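D-isomer specific 2-hydroxyacid dehydrogenase NAD-binding (Xanthobacter autotrophicus, PDB 4XA8) probably oxidises or reduces 2-hydroxyacid-type substrates with a nicotinamide dinucleotide as cofactor, and binds NADPH. Local coordinates at residues 24-29 with 295-300; 71-76 with 302-307; 145-150 with 161-166. All blocks are in the same frame, centred on the assembly; numbering follows the deposited sequence.

Contact 1: 24-29 with 295-300; sequences SALQAA and PQIVEN
Leu26 reaches helix 290-306 with one methyl: CD2 lies 3.9 Å from Ile297 CG2 and also meets Ile297 CB, the two side chains crossing at about a right angle. That places the Leu26 methyl against the branch point of the isoleucine. The bond to CB of Leu26 runs off to one side of the partner helix, but CG sits anti to the carbonyl carbon (chi1 -74°) and the chain then extends, bringing its end nearer. Val298 is the second side chain to reach over. Its CG2 touches both facing residues of helix 19-29, 4.1 Å from Ala29 CB and 4.2 Å from Leu26 CD2, and packs against the carbonyl oxygen of Leu26 as well.

Behind these touches, the local axes pass 9.4 Å apart and cross at -57°, with Ala29 and Pro295 the nearest CA pair. The packing runs on along helix 290-306, where Ala25 and Leu26 meet Ala294, and past the end of helix 19-29, where Val298 touches His30. Farther round helix 290-306, Gln296 OE1 is bonded to Ser99 N and Asn300 OD1 to Leu311 N, which fixes that helix to neighbouring loops. The contact itself is almost wholly aliphatic, with the Leu26 carbonyl oxygen packed against a methyl: the helices are held by shape and by burial of Leu26 and Ile297, while Ala29 lies at the exposed margin.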
ATOM      1  N   SER A  24      -7.758  26.657 -13.427  1.00 33.49           N
ATOM      2  CA  SER A  24      -6.687  27.399 -12.763  1.00 37.56           C
ATOM      3  C   SER A  24      -5.320  27.135 -13.368  1.00 37.24           C
ATOM      4  O   SER A  24      -4.542  28.056 -13.603  1.00 36.78           O
ATOM      5  CB  SER A  24      -6.634  27.034 -11.298  1.00 40.07           C
ATOM      6  OG  SER A  24      -7.797  27.537 -10.688  1.00 45.02           O
ATOM      7  N   ALA A  25      -5.052  25.864 -13.619  1.00 35.69           N
ATOM      8  CA  ALA A  25      -3.789  25.425 -14.194  1.00 36.28           C
ATOM      9  C   ALA A  25      -3.611  25.931 -15.640  1.00 34.03           C
ATOM     10  O   ALA A  25      -2.538  26.438 -16.011  1.00 34.25           O
ATOM     11  CB  ALA A  25      -3.699  23.886 -14.141  1.00 35.48           C
ATOM     12  N   LEU A  26      -4.662  25.820 -16.435  1.00 31.70           N
ATOM     13  CA  LEU A  26      -4.629  26.297 -17.822  1.00 32.23           C
ATOM     14  C   LEU A  26      -4.475  27.829 -17.915  1.00 33.57           C
ATOM     15  O   LEU A  26      -3.642  28.342 -18.667  1.00 35.34           O
ATOM     16  CB  LEU A  26      -5.884  25.825 -18.539  1.00 30.60           C
ATOM     17  CG  LEU A  26      -5.891  24.335 -18.877  1.00 30.56           C
ATOM     18  CD1 LEU A  26      -7.330  23.945 -19.192  1.00 31.06           C
ATOM     19  CD2 LEU A  26      -4.967  24.032 -20.050  1.00 30.63           C
ATOM     20  N   GLN A  27      -5.209  28.559 -17.092  1.00 35.29           N
ATOM     21  CA  GLN A  27      -5.079  30.016 -17.063  1.00 39.36           C
ATOM     22  C   GLN A  27      -3.783  30.509 -16.411  1.00 41.32           C
ATOM     23  O   GLN A  27      -3.373  31.611 -16.693  1.00 44.68           O
ATOM     24  CB  GLN A  27      -6.307  30.645 -16.415  1.00 41.71           C
ATOM     25  CG  GLN A  27      -7.504  30.547 -17.342  1.00 42.87           C
ATOM     26  CD  GLN A  27      -8.794  31.089 -16.745  1.00 46.34           C
ATOM     27  OE1 GLN A  27      -8.894  31.350 -15.545  1.00 50.91           O
ATOM     28  NE2 GLN A  27      -9.798  31.231 -17.585  1.00 48.53           N
ATOM     29  N   ALA A  28      -3.154  29.698 -15.564  1.00 40.87           N
ATOM     30  CA  ALA A  28      -1.810  29.995 -15.044  1.00 45.40           C
ATOM     31  C   ALA A  28      -0.788  29.909 -16.165  1.00 45.16           C
ATOM     32  O   ALA A  28       0.010  30.838 -16.369  1.00 48.17           O
ATOM     33  CB  ALA A  28      -1.430  29.057 -13.884  1.00 45.83           C
ATOM     34  N   ALA A  29      -0.834  28.791 -16.881  1.00 43.07           N
ATOM     35  CA  ALA A  29       0.008  28.514 -18.028  1.00 44.00           C
ATOM     36  C   ALA A  29      -0.266  29.413 -19.249  1.00 45.38           C
ATOM     37  O   ALA A  29       0.653  29.664 -20.031  1.00 48.82           O
ATOM     38  CB  ALA A  29      -0.148  27.064 -18.422  1.00 41.98           C
ATOM     39  N   PRO A 295       0.675  22.565 -19.547  1.00 37.53           N
ATOM     40  CA  PRO A 295       1.635  23.110 -20.508  1.00 39.37           C
ATOM     41  C   PRO A 295       1.550  22.511 -21.892  1.00 39.77           C
ATOM     42  O   PRO A 295       1.531  23.272 -22.862  1.00 41.70           O
ATOM     43  CB  PRO A 295       2.992  22.806 -19.855  1.00 41.39           C
ATOM     44  CG  PRO A 295       2.690  22.855 -18.404  1.00 40.78           C
ATOM     45  CD  PRO A 295       1.354  22.189 -18.288  1.00 37.87           C
ATOM     46  N   GLN A 296       1.446  21.181 -21.996  1.00 41.13           N
ATOM     47  CA  GLN A 296       1.331  20.518 -23.309  1.00 40.76           C
ATOM     48  C   GLN A 296      -0.002  20.835 -24.001  1.00 38.02           C
ATOM     49  O   GLN A 296      -0.050  20.910 -25.230  1.00 36.36           O
ATOM     50  CB  GLN A 296       1.613  18.997 -23.250  1.00 43.85           C
ATOM     51  CG  GLN A 296       0.517  18.151 -22.593  1.00 47.56           C
ATOM     52  CD  GLN A 296       0.915  16.704 -22.268  1.00 49.91           C
ATOM     53  OE1 GLN A 296       0.261  15.769 -22.710  1.00 48.46           O
ATOM     54  NE2 GLN A 296       1.972  16.521 -21.460  1.00 50.91           N
ATOM     55  N   ILE A 297      -1.068  21.075 -23.229  1.00 34.27           N
ATOM     56  CA  ILE A 297      -2.338  21.523 -23.817  1.00 34.78           C
ATOM     57  C   ILE A 297      -2.198  22.946 -24.420  1.00 36.85           C
ATOM     58  O   ILE A 297      -2.567  23.195 -25.592  1.00 33.96           O
ATOM     59  CB  ILE A 297      -3.480  21.466 -22.777  1.00 33.07           C
ATOM     60  CG1 ILE A 297      -3.673  20.029 -22.286  1.00 31.97           C
ATOM     61  CG2 ILE A 297      -4.755  22.044 -23.369  1.00 34.44           C
ATOM     62  CD1 ILE A 297      -4.503  19.885 -21.026  1.00 30.83           C
ATOM     63  N   VAL A 298      -1.670  23.877 -23.621  1.00 37.33           N
ATOM     64  CA  VAL A 298      -1.396  25.241 -24.088  1.00 40.32           C
ATOM     65  C   VAL A 298      -0.488  25.271 -25.332  1.00 40.83           C
ATOM     66  O   VAL A 298      -0.743  26.033 -26.279  1.00 41.78           O
ATOM     67  CB  VAL A 298      -0.883  26.133 -22.922  1.00 41.25           C
ATOM     68  CG1 VAL A 298      -0.228  27.421 -23.445  1.00 46.31           C
ATOM     69  CG2 VAL A 298      -2.054  26.438 -21.991  1.00 38.94           C
ATOM     70  N   GLU A 299       0.537  24.426 -25.357  1.00 39.97           N
ATOM     71  CA  GLU A 299       1.419  24.308 -26.541  1.00 44.50           C
ATOM     72  C   GLU A 299       0.705  23.740 -27.791  1.00 42.79           C
ATOM     73  O   GLU A 299       1.034  24.101 -28.909  1.00 45.26           O
ATOM     74  CB  GLU A 299       2.655  23.479 -26.194  1.00 45.71           C
ATOM     75  CG  GLU A 299       3.569  23.100 -27.338  1.00 50.93           C
ATOM     76  CD  GLU A 299       4.227  24.283 -28.045  1.00 55.30           C
ATOM     77  OE1 GLU A 299       4.214  25.425 -27.517  1.00 55.43           O
ATOM     78  OE2 GLU A 299       4.761  24.044 -29.146  1.00 56.22           O
ATOM     79  N   ASN A 300      -0.241  22.840 -27.603  1.00 40.16           N
ATOM     80  CA  ASN A 300      -0.991  22.304 -28.731  1.00 41.62           C
ATOM     81  C   ASN A 300      -2.015  23.302 -29.252  1.00 41.66           C
ATOM     82  O   ASN A 300      -2.315  23.346 -30.453  1.00 45.16           O
ATOM     83  CB  ASN A 300      -1.634  20.952 -28.379  1.00 40.73           C
ATOM     84  CG  ASN A 300      -0.718  19.770 -28.666  1.00 42.96           C
ATOM     85  OD1 ASN A 300       0.282  19.885 -29.410  1.00 42.59           O
ATOM     86  ND2 ASN A 300      -1.064  18.611 -28.097  1.00 40.73           N
TER

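Contact 2: 71-76 with 302-307; sequences LKLVIN and RRIEAG
Lys72, just before strand 73-76, and Ile304, near the C-terminal end of helix 290-306, form the nearest CA pair at 7.2 Å, so the helix end lies close over the start of the strand. Ile304 carries most of the contact. Its ethyl arm is anti to the backbone N (chi1 -158°) and runs to the Lys72 backbone, where CD1 is 3.5 Å from Lys72 O and CG1 is 4.1 Å from Lys72 CB. The other branch, CG2, faces Leu73 more loosely, 4.4 Å from Leu73 CD2. One isoleucine thus straddles two consecutive residues, its longer arm on the lysine and its short branch on the leucine.

Beyond the apolar part, Lys72 bends at chi2 and brings its CD 4.5 Å from Glu305 OE2. The charged ends stop short of a bond, with Lys72 NZ 5.4 Å from Glu305 OE2, and the carboxylate is instead paired with Arg53 through a salt bridge from that same OE2. Any pull between lysine and glutamate is therefore probably a modest, longer-range one. Just beyond, the chain leaves the helix at Gly307 with positive phi (70°), a Schellman motif.

Strand 73-76 pairs with strand 52-57 through Leu73 and Ala55, and with strand 95-97 through Val74 and Thr96. Ile304 also touches Tyr54 and Pro94, so the end of helix 290-306 packs on strand 52-57, on the start of strand 73-76 and on the loop before strand 95-97, at one face of the five-stranded parallel sheet.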
ATOM      1  N   LEU A  71     -14.728  23.951 -33.520  1.00 43.74           N
ATOM      2  CA  LEU A  71     -13.730  23.089 -32.846  1.00 44.60           C
ATOM      3  C   LEU A  71     -12.567  22.706 -33.789  1.00 45.52           C
ATOM      4  O   LEU A  71     -12.781  22.260 -34.953  1.00 41.47           O
ATOM      5  CB  LEU A  71     -14.429  21.825 -32.364  1.00 44.04           C
ATOM      6  CG  LEU A  71     -13.940  21.016 -31.191  1.00 45.21           C
ATOM      7  CD1 LEU A  71     -13.800  21.920 -29.977  1.00 43.39           C
ATOM      8  CD2 LEU A  71     -14.974  19.912 -30.984  1.00 45.32           C
ATOM      9  N   LYS A  72     -11.351  22.897 -33.279  1.00 42.85           N
ATOM     10  CA  LYS A  72     -10.106  22.657 -34.015  1.00 44.92           C
ATOM     11  C   LYS A  72      -9.235  21.552 -33.417  1.00 44.65           C
ATOM     12  O   LYS A  72      -8.319  21.052 -34.098  1.00 45.38           O
ATOM     13  CB  LYS A  72      -9.316  23.971 -34.088  1.00 48.08           C
ATOM     14  CG  LYS A  72     -10.069  25.090 -34.847  1.00 53.21           C
ATOM     15  CD  LYS A  72      -9.156  25.915 -35.750  1.00 59.28           C
ATOM     16  CE  LYS A  72      -9.965  26.696 -36.782  1.00 63.80           C
ATOM     17  NZ  LYS A  72      -9.279  26.848 -38.097  1.00 71.46           N
ATOM     18  N   LEU A  73      -9.521  21.192 -32.158  1.00 38.95           N
ATOM     19  CA  LEU A  73      -8.662  20.347 -31.348  1.00 38.48           C
ATOM     20  C   LEU A  73      -9.470  19.697 -30.224  1.00 36.38           C
ATOM     21  O   LEU A  73     -10.215  20.377 -29.502  1.00 36.49           O
ATOM     22  CB  LEU A  73      -7.510  21.195 -30.767  1.00 39.14           C
ATOM     23  CG  LEU A  73      -6.526  20.489 -29.818  1.00 39.74           C
ATOM     24  CD1 LEU A  73      -5.848  19.341 -30.553  1.00 41.91           C
ATOM     25  CD2 LEU A  73      -5.475  21.460 -29.275  1.00 40.28           C
ATOM     26  N   VAL A  74      -9.354  18.377 -30.094  1.00 37.44           N
ATOM     27  CA  VAL A  74      -9.853  17.656 -28.924  1.00 35.89           C
ATOM     28  C   VAL A  74      -8.694  17.073 -28.136  1.00 35.45           C
ATOM     29  O   VAL A  74      -7.712  16.584 -28.721  1.00 37.07           O
ATOM     30  CB  VAL A  74     -10.814  16.524 -29.323  1.00 38.05           C
ATOM     31  CG1 VAL A  74     -11.210  15.693 -28.106  1.00 37.63           C
ATOM     32  CG2 VAL A  74     -12.030  17.116 -29.963  1.00 38.56           C
ATOM     33  N   ILE A  75      -8.813  17.148 -26.816  1.00 33.26           N
ATOM     34  CA  ILE A  75      -7.827  16.597 -25.900  1.00 35.36           C
ATOM     35  C   ILE A  75      -8.555  15.662 -24.932  1.00 34.35           C
ATOM     36  O   ILE A  75      -9.455  16.081 -24.219  1.00 32.44           O
ATOM     37  CB  ILE A  75      -7.069  17.684 -25.082  1.00 35.18           C
ATOM     38  CG1 ILE A  75      -6.530  18.819 -25.974  1.00 38.02           C
ATOM     39  CG2 ILE A  75      -5.931  17.028 -24.310  1.00 35.76           C
ATOM     40  CD1 ILE A  75      -7.396  20.071 -26.012  1.00 37.37           C
ATOM     41  N   ASN A  76      -8.184  14.395 -24.937  1.00 36.09           N
ATOM     42  CA  ASN A  76      -8.812  13.408 -24.085  1.00 37.18           C
ATOM     43  C   ASN A  76      -8.108  13.379 -22.715  1.00 36.03           C
ATOM     44  O   ASN A  76      -6.885  13.314 -22.646  1.00 39.45           O
ATOM     45  CB  ASN A  76      -8.760  12.031 -24.776  1.00 43.03           C
ATOM     46  CG  ASN A  76      -9.661  11.003 -24.119  1.00 45.96           C
ATOM     47  OD1 ASN A  76      -9.203   9.948 -23.692  1.00 56.30           O
ATOM     48  ND2 ASN A  76     -10.928  11.313 -24.008  1.00 44.06           N
ATOM     49  N   ARG A 302      -1.426  26.536 -29.278  1.00 50.04           N
ATOM     50  CA  ARG A 302      -0.634  27.398 -30.152  1.00 55.96           C
ATOM     51  C   ARG A 302      -0.231  26.696 -31.460  1.00 56.84           C
ATOM     52  O   ARG A 302      -0.289  27.316 -32.521  1.00 61.82           O
ATOM     53  CB  ARG A 302       0.550  28.038 -29.421  1.00 60.81           C
ATOM     54  CG  ARG A 302       1.694  27.119 -29.051  1.00 63.32           C
ATOM     55  CD  ARG A 302       3.011  27.880 -29.171  1.00 68.67           C
ATOM     56  NE  ARG A 302       3.281  28.243 -30.555  1.00 72.09           N
ATOM     57  CZ  ARG A 302       3.884  27.468 -31.454  1.00 71.44           C
ATOM     58  NH1 ARG A 302       4.296  26.238 -31.146  1.00 68.63           N
ATOM     59  NH2 ARG A 302       4.058  27.928 -32.683  1.00 74.17           N
ATOM     60  N   ARG A 303       0.124  25.414 -31.417  1.00 51.79           N
ATOM     61  CA  ARG A 303       0.460  24.710 -32.664  1.00 52.68           C
ATOM     62  C   ARG A 303      -0.712  24.661 -33.645  1.00 54.20           C
ATOM     63  O   ARG A 303      -0.539  24.932 -34.832  1.00 54.69           O
ATOM     64  CB  ARG A 303       0.979  23.306 -32.404  1.00 50.47           C
ATOM     65  CG  ARG A 303       2.388  23.299 -31.836  1.00 51.99           C
ATOM     66  CD  ARG A 303       2.717  22.011 -31.109  1.00 50.32           C
ATOM     67  NE  ARG A 303       4.141  21.919 -30.753  1.00 53.66           N
ATOM     68  CZ  ARG A 303       5.046  21.207 -31.415  1.00 57.11           C
ATOM     69  NH1 ARG A 303       6.299  21.196 -30.999  1.00 60.42           N
ATOM     70  NH2 ARG A 303       4.722  20.508 -32.507  1.00 59.32           N
ATOM     71  N   ILE A 304      -1.899  24.320 -33.145  1.00 54.57           N
ATOM     72  CA  ILE A 304      -3.083  24.236 -33.992  1.00 56.51           C
ATOM     73  C   ILE A 304      -3.362  25.630 -34.585  1.00 60.82           C
ATOM     74  O   ILE A 304      -3.687  25.753 -35.764  1.00 64.36           O
ATOM     75  CB  ILE A 304      -4.306  23.608 -33.237  1.00 55.47           C
ATOM     76  CG1 ILE A 304      -5.321  23.031 -34.217  1.00 60.12           C
ATOM     77  CG2 ILE A 304      -5.023  24.611 -32.364  1.00 56.38           C
ATOM     78  CD1 ILE A 304      -4.933  21.679 -34.774  1.00 61.64           C
ATOM     79  N   GLU A 305      -3.165  26.676 -33.783  1.00 61.41           N
ATOM     80  CA  GLU A 305      -3.364  28.053 -34.227  1.00 65.90           C
ATOM     81  C   GLU A 305      -2.270  28.601 -35.165  1.00 69.52           C
ATOM     82  O   GLU A 305      -2.478  29.617 -35.838  1.00 71.06           O
ATOM     83  CB  GLU A 305      -3.538  28.975 -33.014  1.00 67.20           C
ATOM     84  CG  GLU A 305      -4.762  28.659 -32.161  1.00 66.76           C
ATOM     85  CD  GLU A 305      -6.104  28.965 -32.826  1.00 71.98           C
ATOM     86  OE1 GLU A 305      -7.048  29.333 -32.095  1.00 74.05           O
ATOM     87  OE2 GLU A 305      -6.246  28.837 -34.063  1.00 79.00           O
ATOM     88  N   ALA A 306      -1.119  27.935 -35.226  1.00 68.53           N
ATOM     89  CA  ALA A 306      -0.078  28.291 -36.193  1.00 71.77           C
ATOM     90  C   ALA A 306       0.037  27.263 -37.324  1.00 73.45           C
ATOM     91  O   ALA A 306       0.916  27.372 -38.174  1.00 75.75           O
ATOM     92  CB  ALA A 306       1.257  28.445 -35.486  1.00 73.03           C
ATOM     93  N   GLY A 307      -0.850  26.270 -37.341  1.00 72.33           N
ATOM     94  CA  GLY A 307      -0.844  25.258 -38.397  1.00 73.24           C
ATOM     95  C   GLY A 307       0.351  24.331 -38.307  1.00 72.21           C
ATOM     96  O   GLY A 307       0.842  23.837 -39.321  1.00 74.66           O
TER

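Contact 3: 145-150 with 161-166; sequences IRVGVL and LELARH
Apolar packing joins Leu163 to two valines on the same face of strand 146-150, and a single methyl does the touching. Leu163 CD1 is 3.8 Å from Val149 CG2 and 3.9 Å from Val147 CG1. The leucine crosses Val147 at about a right angle and reaches different branches of the two valines: the one anti to the backbone N in Val147 and the one anti to the carbonyl carbon in Val149. Leu112 and Val115 of helix 103-119 and Val170 of strand 169-174 add to the packing around Leu163.

The side-chain hydrogen bond is on the helix side: His166 ND1 donates to Glu162 O over 3.2 Å, nearly straight at 166°; the oxygen lies in the imidazole plane, while the donor is tilted 31° from the carbonyl plane.

Charge pairing belongs to the outer side. Arg165 NE and Glu162 OE2 form only a long salt bridge, but Arg165 NH2 bridges to Glu162 OE1 of the second subunit, and Glu162 OE1 to Arg165 NH2 of that subunit.

This strand-helix pair opens a beta-alpha-beta unit of the Rossmann type, with Val149 near Leu152 and Gly156, residues seen to bind NADPH. Its chemistry divides by face: hydrocarbon toward the sheet, ions toward the dimer partner, where the reciprocal bridges probably offset close Glu162-Glu162 and Arg165-Arg165 approaches.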
ATOM      1  N   ILE A 145       3.447 -16.043  -2.126  1.00 27.59           N
ATOM      2  CA  ILE A 145       2.261 -15.383  -2.678  1.00 26.74           C
ATOM      3  C   ILE A 145       2.377 -15.127  -4.182  1.00 25.65           C
ATOM      4  O   ILE A 145       3.225 -14.351  -4.671  1.00 25.61           O
ATOM      5  CB  ILE A 145       1.951 -14.082  -1.926  1.00 27.63           C
ATOM      6  CG1 ILE A 145       1.803 -14.382  -0.424  1.00 29.97           C
ATOM      7  CG2 ILE A 145       0.659 -13.435  -2.468  1.00 27.58           C
ATOM      8  CD1 ILE A 145       1.571 -13.141   0.426  1.00 32.27           C
ATOM      9  N   ARG A 146       1.509 -15.779  -4.916  1.00 26.20           N
ATOM     10  CA  ARG A 146       1.531 -15.712  -6.369  1.00 27.97           C
ATOM     11  C   ARG A 146       0.669 -14.564  -6.848  1.00 25.20           C
ATOM     12  O   ARG A 146      -0.537 -14.542  -6.573  1.00 27.08           O
ATOM     13  CB  ARG A 146       1.020 -17.020  -6.957  1.00 32.02           C
ATOM     14  CG  ARG A 146       1.854 -18.206  -6.537  1.00 36.55           C
ATOM     15  CD  ARG A 146       1.157 -19.500  -6.899  1.00 45.28           C
ATOM     16  NE  ARG A 146       1.809 -20.166  -8.028  1.00 54.63           N
ATOM     17  CZ  ARG A 146       1.339 -21.255  -8.648  1.00 59.21           C
ATOM     18  NH1 ARG A 146       0.198 -21.827  -8.269  1.00 61.33           N
ATOM     19  NH2 ARG A 146       2.031 -21.786  -9.648  1.00 64.67           N
ATOM     20  N   VAL A 147       1.262 -13.628  -7.571  1.00 24.18           N
ATOM     21  CA  VAL A 147       0.569 -12.374  -8.007  1.00 22.50           C
ATOM     22  C   VAL A 147       0.694 -12.379  -9.549  1.00 23.10           C
ATOM     23  O   VAL A 147       1.804 -12.515 -10.096  1.00 24.39           O
ATOM     24  CB  VAL A 147       1.255 -11.101  -7.463  1.00 23.04           C
ATOM     25  CG1 VAL A 147       0.531  -9.821  -7.859  1.00 22.61           C
ATOM     26  CG2 VAL A 147       1.439 -11.152  -5.940  1.00 24.35           C
ATOM     27  N   GLY A 148      -0.442 -12.290 -10.209  1.00 22.36           N
ATOM     28  CA  GLY A 148      -0.546 -12.328 -11.651  1.00 22.46           C
ATOM     29  C   GLY A 148      -0.918 -10.943 -12.160  1.00 22.31           C
ATOM     30  O   GLY A 148      -1.964 -10.389 -11.769  1.00 23.13           O
ATOM     31  N   VAL A 149      -0.129 -10.409 -13.085  1.00 21.81           N
ATOM     32  CA  VAL A 149      -0.487  -9.145 -13.774  1.00 22.00           C
ATOM     33  C   VAL A 149      -1.027  -9.480 -15.196  1.00 22.29           C
ATOM     34  O   VAL A 149      -0.283 -10.040 -16.022  1.00 21.46           O
ATOM     35  CB  VAL A 149       0.767  -8.243 -13.869  1.00 21.96           C
ATOM     36  CG1 VAL A 149       0.461  -6.911 -14.557  1.00 23.65           C
ATOM     37  CG2 VAL A 149       1.313  -7.958 -12.510  1.00 21.65           C
ATOM     38  N   LEU A 150      -2.310  -9.204 -15.434  1.00 23.61           N
ATOM     39  CA  LEU A 150      -2.977  -9.452 -16.693  1.00 25.29           C
ATOM     40  C   LEU A 150      -2.804  -8.210 -17.569  1.00 25.32           C
ATOM     41  O   LEU A 150      -3.452  -7.197 -17.356  1.00 25.57           O
ATOM     42  CB  LEU A 150      -4.447  -9.814 -16.421  1.00 27.08           C
ATOM     43  CG  LEU A 150      -5.315 -10.210 -17.578  1.00 30.05           C
ATOM     44  CD1 LEU A 150      -4.973 -11.613 -18.058  1.00 30.96           C
ATOM     45  CD2 LEU A 150      -6.770 -10.145 -17.143  1.00 33.59           C
ATOM     46  N   LEU A 161       7.440  -5.663 -12.986  1.00 24.81           N
ATOM     47  CA  LEU A 161       8.841  -5.516 -12.564  1.00 26.79           C
ATOM     48  C   LEU A 161       8.948  -4.969 -11.150  1.00 26.42           C
ATOM     49  O   LEU A 161       9.792  -5.442 -10.345  1.00 25.58           O
ATOM     50  CB  LEU A 161       9.627  -4.574 -13.500  1.00 28.58           C
ATOM     51  CG  LEU A 161       9.904  -5.134 -14.901  1.00 31.29           C
ATOM     52  CD1 LEU A 161      10.376  -4.011 -15.845  1.00 33.22           C
ATOM     53  CD2 LEU A 161      10.885  -6.274 -14.805  1.00 32.60           C
ATOM     54  N   GLU A 162       8.122  -3.978 -10.814  1.00 26.53           N
ATOM     55  CA  GLU A 162       8.162  -3.396  -9.455  1.00 29.22           C
ATOM     56  C   GLU A 162       7.717  -4.400  -8.395  1.00 26.61           C
ATOM     57  O   GLU A 162       8.314  -4.503  -7.330  1.00 25.95           O
ATOM     58  CB  GLU A 162       7.304  -2.135  -9.332  1.00 32.33           C
ATOM     59  CG  GLU A 162       7.474  -1.409  -7.978  1.00 36.28           C
ATOM     60  CD  GLU A 162       8.894  -0.924  -7.676  1.00 41.42           C
ATOM     61  OE1 GLU A 162       9.655  -0.564  -8.613  1.00 44.01           O
ATOM     62  OE2 GLU A 162       9.254  -0.877  -6.460  1.00 48.83           O
ATOM     63  N   LEU A 163       6.660  -5.137  -8.690  1.00 25.66           N
ATOM     64  CA  LEU A 163       6.213  -6.225  -7.794  1.00 25.17           C
ATOM     65  C   LEU A 163       7.273  -7.291  -7.526  1.00 26.37           C
ATOM     66  O   LEU A 163       7.440  -7.773  -6.386  1.00 25.49           O
ATOM     67  CB  LEU A 163       4.949  -6.861  -8.351  1.00 24.00           C
ATOM     68  CG  LEU A 163       3.659  -6.057  -8.309  1.00 24.18           C
ATOM     69  CD1 LEU A 163       2.572  -6.728  -9.130  1.00 23.57           C
ATOM     70  CD2 LEU A 163       3.174  -5.857  -6.879  1.00 24.27           C
ATOM     71  N   ALA A 164       8.043  -7.631  -8.546  1.00 26.39           N
ATOM     72  CA  ALA A 164       9.077  -8.612  -8.373  1.00 26.93           C
ATOM     73  C   ALA A 164      10.165  -8.152  -7.433  1.00 28.10           C
ATOM     74  O   ALA A 164      10.705  -9.000  -6.720  1.00 27.18           O
ATOM     75  CB  ALA A 164       9.653  -9.038  -9.714  1.00 27.36           C
ATOM     76  N   ARG A 165      10.394  -6.838  -7.302  1.00 28.50           N
ATOM     77  CA  ARG A 165      11.358  -6.331  -6.319  1.00 31.03           C
ATOM     78  C   ARG A 165      10.962  -6.600  -4.897  1.00 30.60           C
ATOM     79  O   ARG A 165      11.821  -6.652  -4.024  1.00 30.67           O
ATOM     80  CB  ARG A 165      11.593  -4.830  -6.469  1.00 34.68           C
ATOM     81  CG  ARG A 165      12.080  -4.418  -7.840  1.00 37.81           C
ATOM     82  CD  ARG A 165      12.289  -2.891  -7.911  1.00 41.30           C
ATOM     83  NE  ARG A 165      12.802  -2.340  -6.645  1.00 46.45           N
ATOM     84  CZ  ARG A 165      14.085  -2.081  -6.379  1.00 52.01           C
ATOM     85  NH1 ARG A 165      15.038  -2.306  -7.284  1.00 55.68           N
ATOM     86  NH2 ARG A 165      14.434  -1.590  -5.198  1.00 54.02           N
ATOM     87  N   HIS A 166       9.660  -6.727  -4.647  1.00 28.09           N
ATOM     88  CA  HIS A 166       9.149  -7.034  -3.332  1.00 28.24           C
ATOM     89  C   HIS A 166       9.103  -8.532  -2.939  1.00 28.61           C
ATOM     90  O   HIS A 166       8.629  -8.876  -1.836  1.00 26.94           O
ATOM     91  CB  HIS A 166       7.809  -6.309  -3.169  1.00 27.90           C
ATOM     92  CG  HIS A 166       7.997  -4.840  -3.076  1.00 28.71           C
ATOM     93  ND1 HIS A 166       8.252  -4.039  -4.172  1.00 31.04           N
ATOM     94  CD2 HIS A 166       8.096  -4.038  -1.996  1.00 29.08           C
ATOM     95  CE1 HIS A 166       8.463  -2.797  -3.765  1.00 29.39           C
ATOM     96  NE2 HIS A 166       8.367  -2.779  -2.449  1.00 31.93           N
TER

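In the fold
From the N terminus, helix 19-29 follows the first strand, and contact 1 closes a loop of 265 residues when helix 290-306 returns to it. Strand 73-76 starts the second long loop, closed by the last turns of that same helix in contact 2. Their segments alternate along the chain, so the loops cross; the contacts touch where Asn300 meets Leu73 and Ile297 meets Ile75. Contact 3 is a short closure of strand 146-150 on helix 154-165, nested inside both. Contacts 1 and 2 thus tie the C-terminal helix to the five-stranded domain, whereas contact 3 belongs to the seven-stranded one, its centre about 37 Å from that of contact 1.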